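Local coordinates for protein GMP reductase (Trypanosoma brucei brucei, PDB 6JIG) that probably catalyses the NADPH-dependent reductive deamination of GMP to IMP and carries paired CBS domains that bind guanine nucleotides, at residues Leu308-Gly313 / Ser332-Cys337; Gly352-Ser357 / Ser361-Ala366; His262-Leu267 / Ala297-Asp302; Thr37-Asn42 / Pro48-Asn53. The protein carries 1 engineered substitution. All coordinates share one frame; numbering follows the deposited sequence.

Interaction 1 (Leu308-Gly313 / Ser332-Cys337); sequences LKIGVG and SAVLAC. With K (potassium ion), chain D.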
loop_
_atom_site.group_PDB
_atom_site.type_symbol
_atom_site.label_atom_id
_atom_site.label_comp_id
_atom_site.label_asym_id
_atom_site.label_seq_id
_atom_site.Cartn_x
_atom_site.Cartn_y
_atom_site.Cartn_z
ATOM N N LEU A 308 35.055 11.456 -27.422
ATOM C CA LEU A 308 35.116 10.908 -26.067
ATOM C C LEU A 308 33.712 10.602 -25.574
ATOM O O LEU A 308 32.771 11.355 -25.848
ATOM C CB LEU A 308 35.782 11.879 -25.084
ATOM C CG LEU A 308 37.199 12.295 -25.458
ATOM C CD1 LEU A 308 37.707 13.416 -24.549
ATOM C CD2 LEU A 308 38.104 11.083 -25.379
ATOM N N LYS A 309 33.559 9.491 -24.860
ATOM C CA LYS A 309 32.266 9.148 -24.278
ATOM C C LYS A 309 32.398 9.280 -22.760
ATOM O O LYS A 309 33.276 8.659 -22.156
ATOM C CB LYS A 309 31.801 7.746 -24.694
ATOM C CG LYS A 309 30.296 7.516 -24.386
ATOM C CD LYS A 309 29.581 6.663 -25.453
ATOM C CE LYS A 309 30.060 5.211 -25.445
ATOM N NZ LYS A 309 29.867 4.551 -24.091
ATOM N N ILE A 310 31.545 10.111 -22.164
ATOM C CA ILE A 310 31.684 10.556 -20.778
ATOM C C ILE A 310 30.617 9.865 -19.951
ATOM O O ILE A 310 29.429 9.969 -20.272
ATOM C CB ILE A 310 31.512 12.082 -20.643
ATOM C CG1 ILE A 310 32.367 12.843 -21.655
ATOM C CG2 ILE A 310 31.701 12.545 -19.178
ATOM C CD1 ILE A 310 33.791 12.473 -21.669
ATOM N N GLY A 311 31.031 9.189 -18.877
ATOM C CA GLY A 311 30.070 8.686 -17.909
ATOM C C GLY A 311 30.561 7.426 -17.225
ATOM O O GLY A 311 30.737 6.400 -17.885
ATOM N N VAL A 312 30.801 7.491 -15.914
ATOM C CA VAL A 312 31.182 6.319 -15.121
ATOM C C VAL A 312 30.109 6.141 -14.049
ATOM O O VAL A 312 30.066 6.895 -13.069
ATOM C CB VAL A 312 32.582 6.467 -14.512
ATOM C CG1 VAL A 312 32.937 5.241 -13.639
ATOM C CG2 VAL A 312 33.619 6.632 -15.616
ATOM N N GLY A 313 29.185 5.207 -14.273
ATOM C CA GLY A 313 28.175 4.890 -13.291
ATOM C C GLY A 313 26.761 5.470 -13.381
ATOM O O GLY A 313 25.854 4.910 -12.762
ATOM N N SER A 332 29.215 17.239 -13.408
ATOM C CA SER A 332 30.599 17.630 -13.162
ATOM C C SER A 332 31.545 16.885 -14.101
ATOM O O SER A 332 32.587 17.417 -14.490
ATOM C CB SER A 332 30.985 17.348 -11.707
ATOM O OG SER A 332 30.283 18.198 -10.811
ATOM N N ALA A 333 31.224 15.631 -14.432
ATOM C CA ALA A 333 32.098 14.875 -15.331
ATOM C C ALA A 333 32.107 15.499 -16.720
ATOM O O ALA A 333 33.168 15.648 -17.344
ATOM C CB ALA A 333 31.645 13.416 -15.412
ATOM N N VAL A 334 30.929 15.884 -17.209
ATOM C CA VAL A 334 30.821 16.551 -18.507
ATOM C C VAL A 334 31.564 17.885 -18.485
ATOM O O VAL A 334 32.316 18.215 -19.409
ATOM C CB VAL A 334 29.339 16.720 -18.882
ATOM C CG1 VAL A 334 29.174 17.589 -20.164
ATOM C CG2 VAL A 334 28.688 15.345 -19.064
ATOM N N LEU A 335 31.351 18.684 -17.437
ATOM C CA LEU A 335 32.040 19.968 -17.344
ATOM C C LEU A 335 33.547 19.792 -17.398
ATOM O O LEU A 335 34.240 20.510 -18.128
ATOM C CB LEU A 335 31.651 20.686 -16.054
ATOM C CG LEU A 335 30.268 21.340 -15.966
ATOM C CD1 LEU A 335 30.005 21.750 -14.521
ATOM C CD2 LEU A 335 30.153 22.556 -16.878
ATOM N N ALA A 336 34.078 18.844 -16.624
ATOM C CA ALA A 336 35.525 18.711 -16.544
ATOM C C ALA A 336 36.085 18.149 -17.839
ATOM O O ALA A 336 37.134 18.593 -18.316
ATOM C CB ALA A 336 35.918 17.817 -15.360
ATOM N N CYS A 337 35.400 17.170 -18.423
ATOM C CA CYS A 337 35.954 16.540 -19.613
ATOM C C CYS A 337 35.871 17.464 -20.819
ATOM O O CYS A 337 36.798 17.498 -21.642
ATOM C CB CYS A 337 35.237 15.222 -19.901
ATOM S SG CYS A 337 35.594 13.912 -18.702
HETATM K K K D . 23.279 4.215 -11.871
#

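Interaction 2 (Gly352-Ser357 / Ser361-Ala366); sequences GGLRTS and SKAIGA. With 5GP (guanosine-5'-monophosphate), chain B.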
loop_
_atom_site.group_PDB
_atom_site.type_symbol
_atom_site.label_atom_id
_atom_site.label_comp_id
_atom_site.label_asym_id
_atom_site.label_seq_id
_atom_site.Cartn_x
_atom_site.Cartn_y
_atom_site.Cartn_z
ATOM N N GLY A 352 24.612 8.558 -20.302
ATOM C CA GLY A 352 24.025 7.930 -19.134
ATOM C C GLY A 352 23.378 8.931 -18.182
ATOM O O GLY A 352 23.831 10.072 -18.024
ATOM N N GLY A 353 22.317 8.481 -17.512
ATOM C CA GLY A 353 21.720 9.276 -16.458
ATOM C C GLY A 353 20.732 10.313 -16.930
ATOM O O GLY A 353 20.224 11.085 -16.106
ATOM N N LEU A 354 20.426 10.351 -18.224
ATOM C CA LEU A 354 19.480 11.322 -18.759
ATOM C C LEU A 354 18.078 10.745 -18.672
ATOM O O LEU A 354 17.858 9.586 -19.033
ATOM C CB LEU A 354 19.824 11.676 -20.205
ATOM C CG LEU A 354 21.215 12.308 -20.296
ATOM C CD1 LEU A 354 21.780 12.112 -21.689
ATOM C CD2 LEU A 354 21.132 13.767 -19.992
ATOM N N ARG A 355 17.143 11.544 -18.156
ATOM C CA ARG A 355 15.779 11.097 -17.924
ATOM C C ARG A 355 14.732 11.895 -18.675
ATOM O O ARG A 355 13.647 11.362 -18.931
ATOM C CB ARG A 355 15.449 11.149 -16.420
ATOM C CG ARG A 355 16.255 10.153 -15.580
ATOM C CD ARG A 355 16.257 10.564 -14.106
ATOM N N THR A 356 15.019 13.151 -19.028
ATOM C CA THR A 356 14.064 14.048 -19.667
ATOM C C THR A 356 14.799 14.866 -20.710
ATOM O O THR A 356 16.031 14.924 -20.717
ATOM C CB THR A 356 13.422 15.012 -18.659
ATOM O OG1 THR A 356 14.453 15.854 -18.113
ATOM C CG2 THR A 356 12.740 14.255 -17.516
ATOM N N SER A 357 14.031 15.517 -21.593
ATOM C CA SER A 357 14.646 16.450 -22.526
ATOM C C SER A 357 15.347 17.578 -21.783
ATOM O O SER A 357 16.371 18.087 -22.257
ATOM C CB SER A 357 13.604 17.013 -23.504
ATOM O OG SER A 357 12.516 17.640 -22.836
ATOM N N SER A 361 19.176 19.300 -22.416
ATOM C CA SER A 361 19.589 20.703 -22.448
ATOM C C SER A 361 20.734 20.963 -21.477
ATOM O O SER A 361 21.674 21.700 -21.796
ATOM C CB SER A 361 18.416 21.634 -22.120
ATOM O OG SER A 361 17.273 21.394 -22.937
ATOM N N LYS A 362 20.663 20.392 -20.272
ATOM C CA LYS A 362 21.736 20.618 -19.313
ATOM C C LYS A 362 23.045 20.007 -19.795
ATOM O O LYS A 362 24.113 20.609 -19.638
ATOM C CB LYS A 362 21.353 20.037 -17.944
ATOM C CG LYS A 362 20.095 20.676 -17.349
ATOM C CD LYS A 362 19.673 19.987 -16.016
ATOM C CE LYS A 362 18.256 20.391 -15.622
ATOM N NZ LYS A 362 17.876 19.788 -14.286
ATOM N N ALA A 363 22.987 18.797 -20.351
ATOM C CA ALA A 363 24.208 18.146 -20.817
ATOM C C ALA A 363 24.888 18.970 -21.911
ATOM O O ALA A 363 26.103 19.195 -21.870
ATOM C CB ALA A 363 23.883 16.737 -21.314
ATOM N N ILE A 364 24.110 19.436 -22.890
ATOM C CA ILE A 364 24.660 20.292 -23.947
ATOM C C ILE A 364 25.170 21.603 -23.358
ATOM O O ILE A 364 26.259 22.076 -23.702
ATOM C CB ILE A 364 23.602 20.556 -25.043
ATOM C CG1 ILE A 364 23.057 19.251 -25.623
ATOM C CG2 ILE A 364 24.189 21.431 -26.140
ATOM C CD1 ILE A 364 24.122 18.356 -26.252
ATOM N N GLY A 365 24.386 22.219 -22.464
ATOM C CA GLY A 365 24.854 23.415 -21.776
ATOM C C GLY A 365 26.137 23.221 -20.988
ATOM O O GLY A 365 26.937 24.157 -20.855
ATOM N N ALA A 366 26.359 22.021 -20.448
ATOM C CA ALA A 366 27.602 21.748 -19.739
ATOM C C ALA A 366 28.769 21.433 -20.682
ATOM O O ALA A 366 29.869 21.127 -20.207
ATOM C CB ALA A 366 27.401 20.585 -18.757
HETATM P P 5GP B . 20.715 5.354 -19.502
HETATM O O1P 5GP B . 20.646 6.013 -18.135
HETATM O O2P 5GP B . 19.925 4.063 -19.593
HETATM O O3P 5GP B . 20.493 6.297 -20.658
HETATM O "O5'" 5GP B . 22.267 4.993 -19.606
HETATM C "C5'" 5GP B . 22.790 4.118 -20.593
HETATM C "C4'" 5GP B . 24.291 3.978 -20.443
HETATM O "O4'" 5GP B . 24.589 3.179 -19.274
HETATM C "C3'" 5GP B . 25.017 3.240 -21.561
HETATM O "O3'" 5GP B . 25.221 4.038 -22.722
HETATM C "C2'" 5GP B . 26.312 2.770 -20.876
HETATM O "O2'" 5GP B . 27.304 3.788 -20.851
HETATM C "C1'" 5GP B . 25.855 2.567 -19.429
HETATM N N9 5GP B . 25.719 1.149 -19.075
HETATM C C8 5GP B . 24.997 0.213 -19.709
HETATM N N7 5GP B . 25.134 -0.954 -19.026
HETATM C C5 5GP B . 25.928 -0.710 -17.955
HETATM C C6 5GP B . 26.407 -1.489 -16.911
HETATM O O6 5GP B . 26.081 -2.693 -16.843
HETATM N N1 5GP B . 27.210 -0.935 -15.988
HETATM C C2 5GP B . 27.560 0.358 -16.050
HETATM N N2 5GP B . 28.367 0.889 -15.104
HETATM N N3 5GP B . 27.101 1.151 -17.048
HETATM C C4 5GP B . 26.292 0.622 -17.996
#

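Interaction 3 (His262-Leu267 / Ala297-Asp302); sequences HGHSDL and AEALID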
loop_
_atom_site.group_PDB
_atom_site.type_symbol
_atom_site.label_atom_id
_atom_site.label_comp_id
_atom_site.label_asym_id
_atom_site.label_seq_id
_atom_site.Cartn_x
_atom_site.Cartn_y
_atom_site.Cartn_z
ATOM N N HIS A 262 35.954 1.341 -17.635
ATOM C CA HIS A 262 37.000 2.238 -17.144
ATOM C C HIS A 262 37.902 2.623 -18.322
ATOM O O HIS A 262 38.935 2.003 -18.567
ATOM C CB HIS A 262 37.784 1.580 -15.994
ATOM C CG HIS A 262 38.712 2.516 -15.284
ATOM N ND1 HIS A 262 38.629 3.885 -15.414
ATOM C CD2 HIS A 262 39.771 2.279 -14.469
ATOM C CE1 HIS A 262 39.577 4.453 -14.687
ATOM N NE2 HIS A 262 40.288 3.503 -14.110
ATOM N N GLY A 263 37.502 3.675 -19.044
ATOM C CA GLY A 263 38.226 4.126 -20.226
ATOM C C GLY A 263 39.564 4.778 -19.937
ATOM O O GLY A 263 40.402 4.863 -20.835
ATOM N N HIS A 264 39.797 5.227 -18.706
ATOM C CA HIS A 264 41.105 5.783 -18.337
ATOM C C HIS A 264 42.057 4.660 -17.920
ATOM O O HIS A 264 42.500 4.555 -16.777
ATOM C CB HIS A 264 40.961 6.812 -17.224
ATOM C CG HIS A 264 42.170 7.679 -17.043
ATOM N ND1 HIS A 264 42.290 8.584 -16.009
ATOM C CD2 HIS A 264 43.308 7.783 -17.769
ATOM C CE1 HIS A 264 43.453 9.206 -16.102
ATOM N NE2 HIS A 264 44.093 8.732 -17.158
ATOM N N SER A 265 42.364 3.799 -18.878
ATOM C CA SER A 265 43.187 2.638 -18.599
ATOM C C SER A 265 44.076 2.394 -19.803
ATOM O O SER A 265 43.743 2.777 -20.925
ATOM C CB SER A 265 42.330 1.407 -18.312
ATOM O OG SER A 265 41.547 1.100 -19.455
ATOM N N ASP A 266 45.214 1.744 -19.558
ATOM C CA ASP A 266 46.112 1.428 -20.665
ATOM C C ASP A 266 45.431 0.540 -21.697
ATOM O O ASP A 266 45.712 0.659 -22.895
ATOM C CB ASP A 266 47.389 0.783 -20.128
ATOM C CG ASP A 266 48.261 1.782 -19.392
ATOM O OD1 ASP A 266 48.097 2.993 -19.634
ATOM O OD2 ASP A 266 49.092 1.368 -18.566
ATOM N N LEU A 267 44.521 -0.335 -21.257
ATOM C CA LEU A 267 43.805 -1.207 -22.183
ATOM C C LEU A 267 43.054 -0.393 -23.225
ATOM O O LEU A 267 43.071 -0.713 -24.426
ATOM C CB LEU A 267 42.819 -2.092 -21.421
ATOM C CG LEU A 267 43.362 -3.268 -20.604
ATOM C CD1 LEU A 267 42.209 -4.152 -20.181
ATOM C CD2 LEU A 267 44.369 -4.054 -21.404
ATOM N N ALA A 297 40.351 12.565 -20.157
ATOM C CA ALA A 297 40.144 13.147 -21.482
ATOM C C ALA A 297 41.479 13.425 -22.157
ATOM O O ALA A 297 41.678 13.099 -23.337
ATOM C CB ALA A 297 39.311 14.428 -21.369
ATOM N N GLU A 298 42.410 14.024 -21.419
ATOM C CA GLU A 298 43.728 14.311 -21.969
ATOM C C GLU A 298 44.394 13.044 -22.487
ATOM O O GLU A 298 44.954 13.032 -23.590
ATOM C CB GLU A 298 44.599 14.979 -20.901
ATOM C CG GLU A 298 46.015 15.328 -21.365
ATOM C CD GLU A 298 46.044 16.527 -22.300
ATOM O OE1 GLU A 298 45.179 17.419 -22.140
ATOM O OE2 GLU A 298 46.931 16.583 -23.190
ATOM N N ALA A 299 44.304 11.951 -21.725
ATOM C CA ALA A 299 45.004 10.728 -22.107
ATOM C C ALA A 299 44.400 10.109 -23.363
ATOM O O ALA A 299 45.126 9.638 -24.253
ATOM C CB ALA A 299 44.976 9.725 -20.945
ATOM N N LEU A 300 43.074 10.074 -23.445
ATOM C CA LEU A 300 42.453 9.468 -24.612
ATOM C C LEU A 300 42.643 10.342 -25.848
ATOM O O LEU A 300 42.871 9.824 -26.946
ATOM C CB LEU A 300 40.970 9.188 -24.352
ATOM C CG LEU A 300 40.631 7.994 -23.435
ATOM C CD1 LEU A 300 39.151 7.682 -23.539
ATOM C CD2 LEU A 300 41.430 6.769 -23.808
ATOM N N ILE A 301 42.584 11.667 -25.685
ATOM C CA ILE A 301 42.866 12.554 -26.813
ATOM C C ILE A 301 44.307 12.373 -27.288
ATOM O O ILE A 301 44.574 12.290 -28.494
ATOM C CB ILE A 301 42.576 14.017 -26.443
ATOM C CG1 ILE A 301 41.075 14.225 -26.191
ATOM C CG2 ILE A 301 43.068 14.949 -27.554
ATOM C CD1 ILE A 301 40.761 15.548 -25.540
ATOM N N ASP A 302 45.257 12.319 -26.350
ATOM C CA ASP A 302 46.656 12.105 -26.717
ATOM C C ASP A 302 46.860 10.754 -27.394
ATOM O O ASP A 302 47.780 10.601 -28.209
ATOM C CB ASP A 302 47.551 12.206 -25.473
ATOM C CG ASP A 302 47.710 13.634 -24.968
ATOM O OD1 ASP A 302 47.347 14.588 -25.684
ATOM O OD2 ASP A 302 48.197 13.799 -23.832
#

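Interaction 4 (Thr37-Asn42 / Pro48-Asn53); sequences TRLSRN and PIVASN. With 5GP (guanosine-5'-monophosphate), chain B.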
loop_
_atom_site.group_PDB
_atom_site.type_symbol
_atom_site.label_atom_id
_atom_site.label_comp_id
_atom_site.label_asym_id
_atom_site.label_seq_id
_atom_site.Cartn_x
_atom_site.Cartn_y
_atom_site.Cartn_z
ATOM N N THR A 37 25.416 19.262 -34.889
ATOM C CA THR A 37 26.490 19.066 -33.925
ATOM C C THR A 37 27.490 18.078 -34.510
ATOM O O THR A 37 27.324 17.593 -35.633
ATOM C CB THR A 37 25.935 18.578 -32.576
ATOM O OG1 THR A 37 26.950 18.698 -31.572
ATOM C CG2 THR A 37 25.512 17.113 -32.666
ATOM N N ARG A 38 28.535 17.781 -33.740
ATOM C CA ARG A 38 29.546 16.805 -34.121
ATOM C C ARG A 38 29.486 15.608 -33.185
ATOM O O ARG A 38 29.471 15.764 -31.955
ATOM C CB ARG A 38 30.945 17.418 -34.096
ATOM C CG ARG A 38 31.071 18.670 -34.957
ATOM C CD ARG A 38 32.516 18.977 -35.302
ATOM N NE ARG A 38 32.946 18.196 -36.455
ATOM C CZ ARG A 38 32.948 18.635 -37.712
ATOM N NH1 ARG A 38 32.550 19.872 -38.002
ATOM N NH2 ARG A 38 33.351 17.828 -38.685
ATOM N N LEU A 39 29.422 14.423 -33.777
ATOM C CA LEU A 39 29.601 13.196 -33.022
ATOM C C LEU A 39 31.069 12.976 -32.692
ATOM O O LEU A 39 31.415 12.573 -31.572
ATOM C CB LEU A 39 29.054 12.028 -33.834
ATOM C CG LEU A 39 29.324 10.658 -33.235
ATOM C CD1 LEU A 39 28.468 10.469 -31.980
ATOM C CD2 LEU A 39 29.042 9.574 -34.263
ATOM N N SER A 40 31.939 13.235 -33.665
ATOM C CA SER A 40 33.376 13.081 -33.534
ATOM C C SER A 40 34.018 14.087 -34.485
ATOM O O SER A 40 33.322 14.841 -35.172
ATOM C CB SER A 40 33.822 11.647 -33.854
ATOM O OG SER A 40 33.213 11.174 -35.042
ATOM N N ARG A 41 35.354 14.086 -34.528
ATOM C CA ARG A 41 36.084 15.119 -35.269
ATOM C C ARG A 41 35.568 15.255 -36.698
ATOM O O ARG A 41 35.429 16.370 -37.215
ATOM C CB ARG A 41 37.581 14.806 -35.289
ATOM C CG ARG A 41 38.412 15.131 -34.037
ATOM C CD ARG A 41 39.899 15.033 -34.421
ATOM N NE ARG A 41 40.848 14.863 -33.321
ATOM C CZ ARG A 41 41.379 15.862 -32.610
ATOM N NH1 ARG A 41 41.048 17.133 -32.849
ATOM N NH2 ARG A 41 42.247 15.591 -31.644
ATOM N N ASN A 42 35.251 14.137 -37.345
ATOM C CA ASN A 42 34.894 14.175 -38.759
ATOM C C ASN A 42 33.468 13.710 -39.038
ATOM O O ASN A 42 33.150 13.390 -40.186
ATOM C CB ASN A 42 35.907 13.353 -39.557
ATOM C CG ASN A 42 37.324 13.836 -39.332
ATOM O OD1 ASN A 42 37.669 14.950 -39.717
ATOM N ND2 ASN A 42 38.139 13.023 -38.670
ATOM N N PRO A 48 21.471 16.002 -31.785
ATOM C CA PRO A 48 22.560 15.495 -30.942
ATOM C C PRO A 48 22.227 14.235 -30.152
ATOM O O PRO A 48 22.682 14.115 -29.015
ATOM C CB PRO A 48 22.843 16.674 -29.997
ATOM C CG PRO A 48 21.557 17.436 -29.933
ATOM C CD PRO A 48 20.827 17.206 -31.232
ATOM N N ILE A 49 21.461 13.307 -30.721
ATOM C CA ILE A 49 20.938 12.140 -30.012
ATOM C C ILE A 49 21.615 10.890 -30.564
ATOM O O ILE A 49 21.583 10.650 -31.776
ATOM C CB ILE A 49 19.409 12.016 -30.167
ATOM C CG1 ILE A 49 18.713 13.368 -29.982
ATOM C CG2 ILE A 49 18.864 10.976 -29.190
ATOM C CD1 ILE A 49 18.869 13.929 -28.614
ATOM N N VAL A 50 22.208 10.096 -29.676
ATOM C CA VAL A 50 22.886 8.849 -30.022
ATOM C C VAL A 50 22.204 7.720 -29.259
ATOM O O VAL A 50 22.081 7.784 -28.028
ATOM C CB VAL A 50 24.383 8.903 -29.683
ATOM C CG1 VAL A 50 25.079 7.610 -30.111
ATOM C CG2 VAL A 50 25.051 10.113 -30.345
ATOM N N ALA A 51 21.749 6.694 -29.977
ATOM C CA ALA A 51 21.189 5.523 -29.307
ATOM C C ALA A 51 22.298 4.668 -28.704
ATOM O O ALA A 51 23.308 4.391 -29.352
ATOM C CB ALA A 51 20.359 4.684 -30.282
ATOM N N SER A 52 22.087 4.229 -27.466
ATOM C CA SER A 52 23.105 3.504 -26.722
ATOM C C SER A 52 23.396 2.137 -27.332
ATOM O O SER A 52 22.476 1.415 -27.731
ATOM C CB SER A 52 22.664 3.310 -25.272
ATOM O OG SER A 52 23.655 2.615 -24.537
ATOM N N ASN A 53 24.679 1.767 -27.341
ATOM C CA ASN A 53 25.128 0.413 -27.692
ATOM C C ASN A 53 24.833 -0.540 -26.528
ATOM O O ASN A 53 25.721 -1.021 -25.826
ATOM C CB ASN A 53 26.609 0.408 -28.044
ATOM C CG ASN A 53 27.470 1.144 -27.017
ATOM O OD1 ASN A 53 27.173 2.283 -26.637
ATOM N ND2 ASN A 53 28.540 0.493 -26.565
HETATM P P 5GP B . 20.715 5.354 -19.502
HETATM O O1P 5GP B . 20.646 6.013 -18.135
HETATM O O2P 5GP B . 19.925 4.063 -19.593
HETATM O O3P 5GP B . 20.493 6.297 -20.658
HETATM O "O5'" 5GP B . 22.267 4.993 -19.606
HETATM C "C5'" 5GP B . 22.790 4.118 -20.593
HETATM C "C4'" 5GP B . 24.291 3.978 -20.443
HETATM O "O4'" 5GP B . 24.589 3.179 -19.274
HETATM C "C3'" 5GP B . 25.017 3.240 -21.561
HETATM O "O3'" 5GP B . 25.221 4.038 -22.722
HETATM C "C2'" 5GP B . 26.312 2.770 -20.876
HETATM O "O2'" 5GP B . 27.304 3.788 -20.851
HETATM C "C1'" 5GP B . 25.855 2.567 -19.429
HETATM N N9 5GP B . 25.719 1.149 -19.075
HETATM C C8 5GP B . 24.997 0.213 -19.709
HETATM N N7 5GP B . 25.134 -0.954 -19.026
HETATM C C5 5GP B . 25.928 -0.710 -17.955
HETATM C C6 5GP B . 26.407 -1.489 -16.911
HETATM O O6 5GP B . 26.081 -2.693 -16.843
HETATM N N1 5GP B . 27.210 -0.935 -15.988
HETATM C C2 5GP B . 27.560 0.358 -16.050
HETATM N N2 5GP B . 28.367 0.889 -15.104
HETATM N N3 5GP B . 27.101 1.151 -17.048
HETATM C C4 5GP B . 26.292 0.622 -17.996
#

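Interaction 1 (Leu308-Gly313 / Ser332-Cys337)
Ile-310 makes every direct contact across this interface, and all of them are apolar. Its side chain leaves the strand toward helix 332-337 and splits between two turns of it. The branch methyl CG2, anti to the backbone N, lies 3.9 Å from CB of Ala-333 and 4.1 Å from CG2 of Val-334. The longer arm has CG1 anti to the carbonyl carbon (chi1 -49°) and carries CD1 one turn further along the helix, to 3.6 Å from CB of Cys-337. SG of Cys-337 also lies over this arm, 3.8 Å from CD1 of Ile-310. The contact rests on close packing of four buried residues. The axes of strand 308-310 and helix 332-337 come within 9.5 Å and run at 152°, roughly antiparallel.

The metal contact lies at the C-terminal end of 308-313. Gly-313 O binds a potassium ion at 2.8 Å, in a site completed by the carbonyls of Gly-315 and Ala-318, the latter an engineered residue, and by three carbonyls of a third subunit. Gly-311 to Gly-313 are predicted to bind NAD(+). On the helix, Ser-332 OG is hydrogen-bonded to Ser-6 OG of a second subunit.

Lys-309 points the opposite way from Ile-310, into the barrel, where NZ forms salt bridges with Asp-259 and Asp-351. Strand 307-310 is a stave of the parallel TIM barrel, lying between strands 285-291 and 348-351; helix 330-344 packs outside it, and Leu-308 packs against helix 294-302.

Interaction 2 (Gly352-Ser357 / Ser361-Ala366)
Ser-357 O receives the backbone N-H of Ser-361 at 3.1 Å, with an N-H...O angle of 161°, a main-chain i to i+4 bond of the first turn of helix 357-365. The hydroxyl of Ser-361 stands beside its own backbone N (chi1 -53°), which brings OG to 3.5 Å from the same Ser-357 O. That second approach is weak and not settled, because Ala-324 O of a second subunit lies within reach of the same proton. The side chain of Ser-357 leaves its backbone away from 361-366, and its OG bonds to Val-323 O of that subunit.

The segments belong to the loop and helix that follow strand 348-351 of the TIM barrel, and the loop forms part of the phosphate-binding end. Gly-353 N donates to O1P of the bound GMP at 3.0 Å, with an angle of 164°, while Gly-352 CA passes 3.5 Å from the nucleotide's O5'. Both glycines have positive phi. Beyond them Thr-356 is the N-cap, its OG1 bonded to Asp-359 N.

Apolar contact is slight: CD2 of Leu-354 reaches CB of Ala-363 at 4.3 Å. Leu-354 and Ala-363 both also touch Tyr-15 and Val-371, the latter on strand 370-373.

Interaction 3 (His262-Leu267 / Ala297-Asp302)
His-264 meets helix 297-302 with the far part of its ring. From CB, CG is set anti to the backbone N (chi1 -165°), which swings the imidazole across to Ala-299. There NE2 lies 4.0 Å from CB of Ala-299 and CD2 4.1 Å from the same methyl. The methyl comes up obliquely to the ring, with no hydrogen bond across the contact. The same imidazole meets the ring of His-24 of a third subunit, the planes at about 35°.

One residue earlier, Gly-263 presents its carbonyl to Leu-300. CD2 of Leu-300 is 3.7 Å from Gly-263 O, and CG and CD1 both stand 4.1 Å away, so the oxygen rests against the branched end of the leucine. The backbone is bent here: His-264 is the centre of an inverse gamma turn, with Ser-265 N weakly bonded to Gly-263 O at 3.0 Å. Ser-265 OG donates to His-262 O at 2.9 Å and, as N-cap of helix 266-277, also weakly contacts Cys-268 N.

The contact thus joins the loop following barrel strand 255-259 to the helix that follows strand 285-291, neighbouring beta-alpha units of the TIM barrel, beside residues predicted to bind NAD(+).

Interaction 4 (Thr37-Asn42 / Pro48-Asn53)
Thr-37 and Pro-48 meet carbon to carbon: CG2 of the threonine is 3.8 Å from CB of Pro-48 and equally near its CA, the side chains crossing at about a right angle. The torsion explains it, since chi1 of -166° puts OG1 anti to the backbone N and leaves CG2 between N and the carbonyl carbon. OG1 is then directed to another partner, Asp-369 O. Further on, CD1 of Leu-39 touches CG2 of Val-50 at 3.8 Å, again crossing roughly at right angles. No hydrogen bond links the segments.

Strand 49-51 is the first stave of the TIM barrel, lying between strands 72-75 and 370-373, and the small antiparallel hairpin 37-40/43-45 packs against its start. The hairpin has a classic beta bulge, with Leu-39 and Ser-40 both facing Val-43. Ile-72 touches both Leu-39 and Val-50, and Met-372 flanks Val-50.

Just beyond the end of strand 49-51, Ser-52 reaches the substrate site, its OG donating to O3' of GMP at 2.8 Å. Asn-53 ND2 bonds to Asp-259. Within 37-42 the Arg-38 guanidinium makes two weak bonds to Arg-41 O, through NE at 3.2 Å and NH2 at 2.9 Å.

Overall arrangement
Along the chain the order is interaction 4, then 3, 1 and 2, all within the TIM-barrel domain. Interaction 1 lies between interactions 2 and 3, its centre about 12 Å from each, and touches both: helix 330-344 meets Ala-366, and Leu-308 meets helix 294-302. Interactions 2 and 3 do not touch, nearest atoms about 12 Å apart. Interaction 4, about 14 Å from interaction 2 by centres, packs the hairpin against the first strand of the sheet to which Leu-308 to Ile-310 also belong. Interactions 2 and 4 share one GMP, gripping its phosphate and ribose respectively. Interactions 1 and 2 touch a second subunit, 1 and 3 a third, tying the barrel into the oligomer.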